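Local coordinates for polyketide synthase PksR (Bacillus subtilis, PDB 4U3V), which takes part in making the antibiotic polyketide bacillaene, this piece being the double-hotdog enoyl-isomerase domain of a trans-acyltransferase polyketide synthase, at residues 256-268 / 272-284. Numbering follows the deposited sequence.
Sequences NTGDMLLFDVDVI and SETVLHYSGYSLK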
ATOM      1  N   ASN A 256       8.674   3.525 -17.105  1.00 25.63           N
ATOM      2  CA  ASN A 256       8.440   2.194 -17.634  1.00 24.73           C
ATOM      3  C   ASN A 256       9.791   1.922 -18.258  1.00 26.14           C
ATOM      4  O   ASN A 256      10.098   2.473 -19.330  1.00 29.86           O
ATOM      5  CB  ASN A 256       7.364   2.251 -18.719  1.00 27.97           C
ATOM      6  CG  ASN A 256       7.148   0.918 -19.388  1.00 29.73           C
ATOM      7  OD1 ASN A 256       7.563  -0.122 -18.871  1.00 31.05           O
ATOM      8  ND2 ASN A 256       6.704   0.963 -20.635  1.00 29.92           N
ATOM      9  N   THR A 257      10.573   1.110 -17.569  1.00 26.62           N
ATOM     10  CA  THR A 257      11.882   0.614 -18.077  1.00 28.05           C
ATOM     11  C   THR A 257      12.225  -0.685 -17.328  1.00 32.99           C
ATOM     12  O   THR A 257      11.863  -0.867 -16.164  1.00 30.09           O
ATOM     13  CB  THR A 257      13.050   1.605 -17.846  1.00 31.94           C
ATOM     14  OG1 THR A 257      13.169   1.898 -16.437  1.00 35.46           O
ATOM     15  CG2 THR A 257      12.835   2.895 -18.625  1.00 36.82           C
ATOM     16  N   GLY A 258      12.987  -1.583 -17.949  1.00 32.49           N
ATOM     17  CA  GLY A 258      13.487  -2.728 -17.181  1.00 28.39           C
ATOM     18  C   GLY A 258      12.378  -3.672 -16.714  1.00 29.08           C
ATOM     19  O   GLY A 258      12.535  -4.359 -15.692  1.00 38.15           O
ATOM     20  N   ASP A 259      11.258  -3.665 -17.439  1.00 32.81           N
ATOM     21  CA  ASP A 259      10.046  -4.399 -17.025  1.00 41.58           C
ATOM     22  C   ASP A 259       9.542  -4.004 -15.637  1.00 40.82           C
ATOM     23  O   ASP A 259       8.903  -4.805 -14.939  1.00 41.67           O
ATOM     24  CB  ASP A 259      10.280  -5.911 -17.093  1.00 46.77           C
ATOM     25  CG  ASP A 259      10.329  -6.425 -18.516  1.00 59.20           C
ATOM     26  OD1 ASP A 259       9.319  -6.279 -19.239  1.00 58.78           O
ATOM     27  OD2 ASP A 259      11.374  -6.986 -18.907  1.00 61.82           O
ATOM     28  N   MET A 260       9.882  -2.790 -15.216  1.00 30.72           N
ATOM     29  CA  MET A 260       9.327  -2.226 -13.981  1.00 32.01           C
ATOM     30  C   MET A 260       8.438  -1.038 -14.373  1.00 32.24           C
ATOM     31  O   MET A 260       8.847  -0.164 -15.140  1.00 31.77           O
ATOM     32  CB  MET A 260      10.438  -1.727 -13.074  1.00 29.96           C
ATOM     33  CG  MET A 260      11.455  -2.808 -12.674  1.00 38.79           C
ATOM     34  SD  MET A 260      10.670  -4.054 -11.624  1.00 46.44           S
ATOM     35  CE  MET A 260       9.926  -2.997 -10.393  1.00 40.20           C
ATOM     36  N   LEU A 261       7.284  -0.941 -13.742  1.00 27.64           N
ATOM     37  CA  LEU A 261       6.375   0.169 -14.012  1.00 28.60           C
ATOM     38  C   LEU A 261       6.233   0.909 -12.687  1.00 28.19           C
ATOM     39  O   LEU A 261       5.825   0.312 -11.695  1.00 29.17           O
ATOM     40  CB  LEU A 261       4.984  -0.370 -14.405  1.00 28.80           C
ATOM     41  CG  LEU A 261       4.994  -1.091 -15.755  1.00 33.60           C
ATOM     42  CD1 LEU A 261       3.795  -2.039 -15.850  1.00 38.25           C
ATOM     43  CD2 LEU A 261       4.891  -0.036 -16.823  1.00 39.68           C
ATOM     44  N   LEU A 262       6.553   2.197 -12.675  1.00 23.33           N
ATOM     45  CA  LEU A 262       6.500   2.985 -11.428  1.00 24.35           C
ATOM     46  C   LEU A 262       5.468   4.101 -11.594  1.00 26.50           C
ATOM     47  O   LEU A 262       5.344   4.727 -12.671  1.00 24.76           O
ATOM     48  CB  LEU A 262       7.851   3.633 -11.102  1.00 26.45           C
ATOM     49  CG  LEU A 262       8.821   2.702 -10.353  1.00 32.14           C
ATOM     50  CD1 LEU A 262       9.310   1.557 -11.226  1.00 37.27           C
ATOM     51  CD2 LEU A 262       9.993   3.475  -9.753  1.00 33.07           C
ATOM     52  N   PHE A 263       4.740   4.351 -10.513  1.00 21.06           N
ATOM     53  CA  PHE A 263       3.601   5.266 -10.508  1.00 21.23           C
ATOM     54  C   PHE A 263       3.773   6.252  -9.375  1.00 26.77           C
ATOM     55  O   PHE A 263       4.299   5.916  -8.318  1.00 25.56           O
ATOM     56  CB  PHE A 263       2.277   4.463 -10.268  1.00 21.38           C
ATOM     57  CG  PHE A 263       1.956   3.515 -11.356  1.00 22.74           C
ATOM     58  CD1 PHE A 263       1.161   3.926 -12.417  1.00 25.58           C
ATOM     59  CD2 PHE A 263       2.537   2.247 -11.379  1.00 21.48           C
ATOM     60  CE1 PHE A 263       0.892   3.053 -13.468  1.00 26.03           C
ATOM     61  CE2 PHE A 263       2.317   1.390 -12.468  1.00 23.87           C
ATOM     62  CZ  PHE A 263       1.476   1.787 -13.490  1.00 24.55           C
ATOM     63  N   ASP A 264       3.290   7.469  -9.574  1.00 25.24           N
ATOM     64  CA  ASP A 264       3.027   8.366  -8.449  1.00 26.52           C
ATOM     65  C   ASP A 264       1.564   8.309  -8.032  1.00 25.02           C
ATOM     66  O   ASP A 264       0.664   8.152  -8.862  1.00 26.02           O
ATOM     67  CB  ASP A 264       3.463   9.818  -8.774  1.00 28.73           C
ATOM     68  CG  ASP A 264       4.977   9.994  -8.769  1.00 38.35           C
ATOM     69  OD1 ASP A 264       5.729   9.024  -8.471  1.00 33.37           O
ATOM     70  OD2 ASP A 264       5.442  11.119  -9.109  1.00 40.14           O
ATOM     71  N   VAL A 265       1.310   8.434  -6.726  1.00 27.18           N
ATOM     72  CA  VAL A 265      -0.051   8.293  -6.234  1.00 25.02           C
ATOM     73  C   VAL A 265      -0.321   9.414  -5.250  1.00 30.39           C
ATOM     74  O   VAL A 265       0.378   9.523  -4.237  1.00 30.71           O
ATOM     75  CB  VAL A 265      -0.252   6.969  -5.456  1.00 27.22           C
ATOM     76  CG1 VAL A 265      -1.701   6.879  -4.989  1.00 27.65           C
ATOM     77  CG2 VAL A 265       0.102   5.770  -6.325  1.00 26.28           C
ATOM     78  N   ASP A 266      -1.316  10.246  -5.559  1.00 29.05           N
ATOM     79  CA  ASP A 266      -1.800  11.256  -4.575  1.00 28.69           C
ATOM     80  C   ASP A 266      -3.158  10.861  -4.019  1.00 24.75           C
ATOM     81  O   ASP A 266      -4.118  10.578  -4.734  1.00 30.85           O
ATOM     82  CB  ASP A 266      -1.907  12.650  -5.218  1.00 31.47           C
ATOM     83  CG  ASP A 266      -0.552  13.301  -5.490  1.00 41.01           C
ATOM     84  OD1 ASP A 266       0.403  13.114  -4.711  1.00 47.28           O
ATOM     85  OD2 ASP A 266      -0.464  14.089  -6.458  1.00 51.21           O
ATOM     86  N   VAL A 267      -3.251  10.862  -2.687  1.00 29.41           N
ATOM     87  CA  VAL A 267      -4.516  10.585  -2.042  1.00 27.65           C
ATOM     88  C   VAL A 267      -5.136  11.942  -1.669  1.00 26.90           C
ATOM     89  O   VAL A 267      -4.431  12.766  -1.107  1.00 30.13           O
ATOM     90  CB  VAL A 267      -4.296   9.834  -0.710  1.00 30.53           C
ATOM     91  CG1 VAL A 267      -5.645   9.486  -0.146  1.00 28.89           C
ATOM     92  CG2 VAL A 267      -3.470   8.552  -0.966  1.00 30.29           C
ATOM     93  N   ILE A 268      -6.392  12.134  -2.049  1.00 31.31           N
ATOM     94  CA  ILE A 268      -7.057  13.452  -1.941  1.00 39.31           C
ATOM     95  C   ILE A 268      -8.346  13.313  -1.134  1.00 33.53           C
ATOM     96  O   ILE A 268      -9.076  12.334  -1.275  1.00 34.94           O
ATOM     97  CB  ILE A 268      -7.360  13.998  -3.351  1.00 41.28           C
ATOM     98  CG1 ILE A 268      -6.110  13.894  -4.222  1.00 37.30           C
ATOM     99  CG2 ILE A 268      -7.934  15.420  -3.300  1.00 38.93           C
ATOM    100  CD1 ILE A 268      -6.404  13.507  -5.664  1.00 41.10           C
ATOM    101  N   SER A 272     -10.695  18.592  -1.812  1.00 58.42           N
ATOM    102  CA  SER A 272      -9.759  19.037  -2.848  1.00 53.04           C
ATOM    103  C   SER A 272      -8.285  19.182  -2.473  1.00 54.91           C
ATOM    104  O   SER A 272      -7.515  19.822  -3.193  1.00 54.02           O
ATOM    105  CB  SER A 272     -10.267  20.355  -3.442  1.00 63.91           C
ATOM    106  OG  SER A 272     -10.910  20.137  -4.681  1.00 77.14           O
ATOM    107  N   GLU A 273      -7.874  18.595  -1.353  1.00 41.87           N
ATOM    108  CA  GLU A 273      -6.474  18.669  -0.986  1.00 39.80           C
ATOM    109  C   GLU A 273      -5.901  17.300  -0.674  1.00 41.70           C
ATOM    110  O   GLU A 273      -6.625  16.398  -0.208  1.00 39.65           O
ATOM    111  CB  GLU A 273      -6.249  19.596   0.194  1.00 48.37           C
ATOM    112  CG  GLU A 273      -7.113  19.262   1.393  1.00 68.50           C
ATOM    113  CD  GLU A 273      -7.389  20.472   2.268  1.00 81.27           C
ATOM    114  OE1 GLU A 273      -6.730  21.519   2.058  1.00 76.26           O
ATOM    115  OE2 GLU A 273      -8.256  20.369   3.166  1.00 78.64           O
ATOM    116  N   THR A 274      -4.606  17.169  -0.927  1.00 37.15           N
ATOM    117  CA  THR A 274      -3.919  15.888  -0.716  1.00 39.46           C
ATOM    118  C   THR A 274      -3.525  15.595   0.723  1.00 42.33           C
ATOM    119  O   THR A 274      -3.159  16.502   1.487  1.00 41.91           O
ATOM    120  CB  THR A 274      -2.605  15.762  -1.492  1.00 35.86           C
ATOM    121  OG1 THR A 274      -1.631  16.687  -0.997  1.00 41.68           O
ATOM    122  CG2 THR A 274      -2.832  15.916  -3.004  1.00 36.22           C
ATOM    123  N   VAL A 275      -3.677  14.331   1.116  1.00 33.89           N
ATOM    124  CA  VAL A 275      -3.480  13.939   2.519  1.00 30.86           C
ATOM    125  C   VAL A 275      -2.447  12.822   2.700  1.00 37.43           C
ATOM    126  O   VAL A 275      -2.025  12.534   3.827  1.00 34.52           O
ATOM    127  CB  VAL A 275      -4.849  13.491   3.086  1.00 31.84           C
ATOM    128  CG1 VAL A 275      -5.849  14.664   3.140  1.00 37.54           C
ATOM    129  CG2 VAL A 275      -5.449  12.372   2.263  1.00 34.49           C
ATOM    130  N   LEU A 276      -1.915  12.320   1.580  1.00 31.76           N
ATOM    131  CA  LEU A 276      -0.893  11.286   1.628  1.00 28.69           C
ATOM    132  C   LEU A 276      -0.340  11.167   0.200  1.00 25.66           C
ATOM    133  O   LEU A 276      -1.127  11.300  -0.750  1.00 28.40           O
ATOM    134  CB  LEU A 276      -1.577   9.969   2.028  1.00 31.56           C
ATOM    135  CG  LEU A 276      -0.815   8.651   1.910  1.00 32.29           C
ATOM    136  CD1 LEU A 276       0.400   8.664   2.809  1.00 29.26           C
ATOM    137  CD2 LEU A 276      -1.739   7.483   2.311  1.00 32.58           C
ATOM    138  N   HIS A 277       0.981  11.092   0.080  1.00 24.68           N
ATOM    139  CA  HIS A 277       1.677  11.007  -1.224  1.00 29.26           C
ATOM    140  C   HIS A 277       2.491   9.747  -1.266  1.00 28.30           C
ATOM    141  O   HIS A 277       3.298   9.476  -0.366  1.00 29.20           O
ATOM    142  CB  HIS A 277       2.630  12.185  -1.489  1.00 29.06           C
ATOM    143  CG  HIS A 277       2.009  13.564  -1.299  1.00 33.52           C
ATOM    144  ND1 HIS A 277       2.713  14.608  -0.782  1.00 36.47           N
ATOM    145  CD2 HIS A 277       0.720  14.049  -1.553  1.00 43.15           C
ATOM    146  CE1 HIS A 277       1.895  15.677  -0.658  1.00 33.99           C
ATOM    147  NE2 HIS A 277       0.700  15.358  -1.183  1.00 39.65           N
ATOM    148  N   TYR A 278       2.368   9.004  -2.366  1.00 27.34           N
ATOM    149  CA  TYR A 278       3.357   7.965  -2.692  1.00 27.33           C
ATOM    150  C   TYR A 278       4.086   8.353  -3.968  1.00 29.09           C
ATOM    151  O   TYR A 278       3.464   8.831  -4.901  1.00 31.37           O
ATOM    152  CB  TYR A 278       2.665   6.633  -3.028  1.00 26.30           C
ATOM    153  CG  TYR A 278       1.729   6.087  -1.966  1.00 25.17           C
ATOM    154  CD1 TYR A 278       2.114   4.997  -1.168  1.00 27.40           C
ATOM    155  CD2 TYR A 278       0.442   6.562  -1.841  1.00 27.06           C
ATOM    156  CE1 TYR A 278       1.235   4.430  -0.267  1.00 28.78           C
ATOM    157  CE2 TYR A 278      -0.464   5.977  -0.959  1.00 29.49           C
ATOM    158  CZ  TYR A 278      -0.056   4.933  -0.148  1.00 30.58           C
ATOM    159  OH  TYR A 278      -0.962   4.337   0.715  1.00 29.03           O
ATOM    160  N   SER A 279       5.358   8.033  -4.048  1.00 29.72           N
ATOM    161  CA  SER A 279       6.109   8.273  -5.267  1.00 34.27           C
ATOM    162  C   SER A 279       6.943   7.036  -5.612  1.00 28.67           C
ATOM    163  O   SER A 279       7.454   6.326  -4.724  1.00 27.44           O
ATOM    164  CB  SER A 279       6.936   9.576  -5.123  1.00 36.61           C
ATOM    165  OG  SER A 279       8.309   9.295  -4.990  1.00 56.31           O
ATOM    166  N   GLY A 280       6.997   6.673  -6.898  1.00 24.50           N
ATOM    167  CA  GLY A 280       7.707   5.457  -7.284  1.00 26.57           C
ATOM    168  C   GLY A 280       7.128   4.209  -6.642  1.00 26.45           C
ATOM    169  O   GLY A 280       7.860   3.344  -6.144  1.00 25.71           O
ATOM    170  N   TYR A 281       5.801   4.108  -6.694  1.00 24.75           N
ATOM    171  CA  TYR A 281       5.107   2.869  -6.390  1.00 23.32           C
ATOM    172  C   TYR A 281       5.385   1.886  -7.527  1.00 22.66           C
ATOM    173  O   TYR A 281       4.971   2.111  -8.690  1.00 26.13           O
ATOM    174  CB  TYR A 281       3.622   3.220  -6.296  1.00 23.97           C
ATOM    175  CG  TYR A 281       2.729   2.206  -5.619  1.00 25.88           C
ATOM    176  CD1 TYR A 281       2.042   2.564  -4.425  1.00 26.27           C
ATOM    177  CD2 TYR A 281       2.451   0.986  -6.210  1.00 28.96           C
ATOM    178  CE1 TYR A 281       1.182   1.659  -3.805  1.00 27.09           C
ATOM    179  CE2 TYR A 281       1.599   0.070  -5.572  1.00 31.30           C
ATOM    180  CZ  TYR A 281       0.952   0.440  -4.399  1.00 31.07           C
ATOM    181  OH  TYR A 281       0.114  -0.460  -3.755  1.00 34.86           O
ATOM    182  N   SER A 282       6.064   0.779  -7.208  1.00 23.95           N
ATOM    183  CA  SER A 282       6.716  -0.068  -8.230  1.00 24.68           C
ATOM    184  C   SER A 282       5.984  -1.379  -8.410  1.00 31.61           C
ATOM    185  O   SER A 282       5.746  -2.089  -7.415  1.00 33.89           O
ATOM    186  CB  SER A 282       8.153  -0.422  -7.736  1.00 28.65           C
ATOM    187  OG  SER A 282       8.958   0.745  -7.709  1.00 39.91           O
ATOM    188  N   LEU A 283       5.712  -1.732  -9.675  1.00 26.16           N
ATOM    189  CA  LEU A 283       5.228  -3.041 -10.069  1.00 29.68           C
ATOM    190  C   LEU A 283       6.244  -3.679 -11.012  1.00 33.83           C
ATOM    191  O   LEU A 283       6.739  -3.055 -11.952  1.00 31.68           O
ATOM    192  CB  LEU A 283       3.868  -2.946 -10.774  1.00 28.48           C
ATOM    193  CG  LEU A 283       2.615  -2.882  -9.889  1.00 33.08           C
ATOM    194  CD1 LEU A 283       2.607  -1.612  -9.062  1.00 37.53           C
ATOM    195  CD2 LEU A 283       1.375  -2.964 -10.757  1.00 34.47           C
ATOM    196  N   LYS A 284       6.477  -4.965 -10.809  1.00 31.74           N
ATOM    197  CA  LYS A 284       7.255  -5.768 -11.744  1.00 37.02           C
ATOM    198  C   LYS A 284       6.350  -6.467 -12.753  1.00 35.91           C
ATOM    199  O   LYS A 284       5.358  -7.101 -12.360  1.00 40.76           O
ATOM    200  CB  LYS A 284       8.055  -6.810 -10.947  1.00 40.08           C
ATOM    201  CG  LYS A 284       8.886  -7.742 -11.809  1.00 53.58           C
ATOM    202  CD  LYS A 284       9.717  -8.680 -10.947  1.00 69.95           C
ATOM    203  CE  LYS A 284      10.328  -9.808 -11.771  1.00 78.31           C
ATOM    204  NZ  LYS A 284      11.589  -9.404 -12.452  1.00 83.12           N
TER
HETATM  205  O   HOH W   1       3.170  11.827  -5.110  1.00 39.88           O
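Strands 260-268 and 274-283 form the antiparallel hairpin at the C-terminal end of the domain, and V265 and V267 of the first pack against Y278 and L276 of the second. L261 and L283 exchange two backbone bonds, as do V265 and Y278; L261 N gives to L283 O at 2.8 Å. The middle is interrupted by a G1 beta bulge, where G280 and Y281 both face F263. Y281 N still reaches F263 O. The carboxylate of D264 takes up the other bulge amide: G280 N meets D264 OD1 at 3.1 Å, almost along its C-O axis. V265 CB sits 3.7 Å from Y278 CD2, the two side chains side by side and pointing the same way. V267 holds CG1 anti to the backbone N (chi1 -176°), which leaves CG2 beside that N, at the edge of the Y278 ring, 4.0 Å from Y278 CE2, and against L276 CB. This face, with F263, Y281 and L283, is turned to helix 205-219; the hydroxyls of Y278 and Y281 both bond to T208. On the other face, D266 OD1 approaches the H277 ring obliquely, 3.3 Å from H277 CD2, carboxylate and ring planes 68° apart. It also forms a salt bridge with K138 and accepts from a water that bridges to Y278 O. H277 is fixed in rotation at both nitrogens, by T274 OG1 at 2.7 Å from H277 NE2 and by Q237 at ND1. A second bulge follows V267, which bonds through N to L276 O and through O to V275 N. A curved antiparallel sheet wrapped round a long central helix, here 205-219, marks the hotdog fold, consistent with the C-terminal of the two hotdogs.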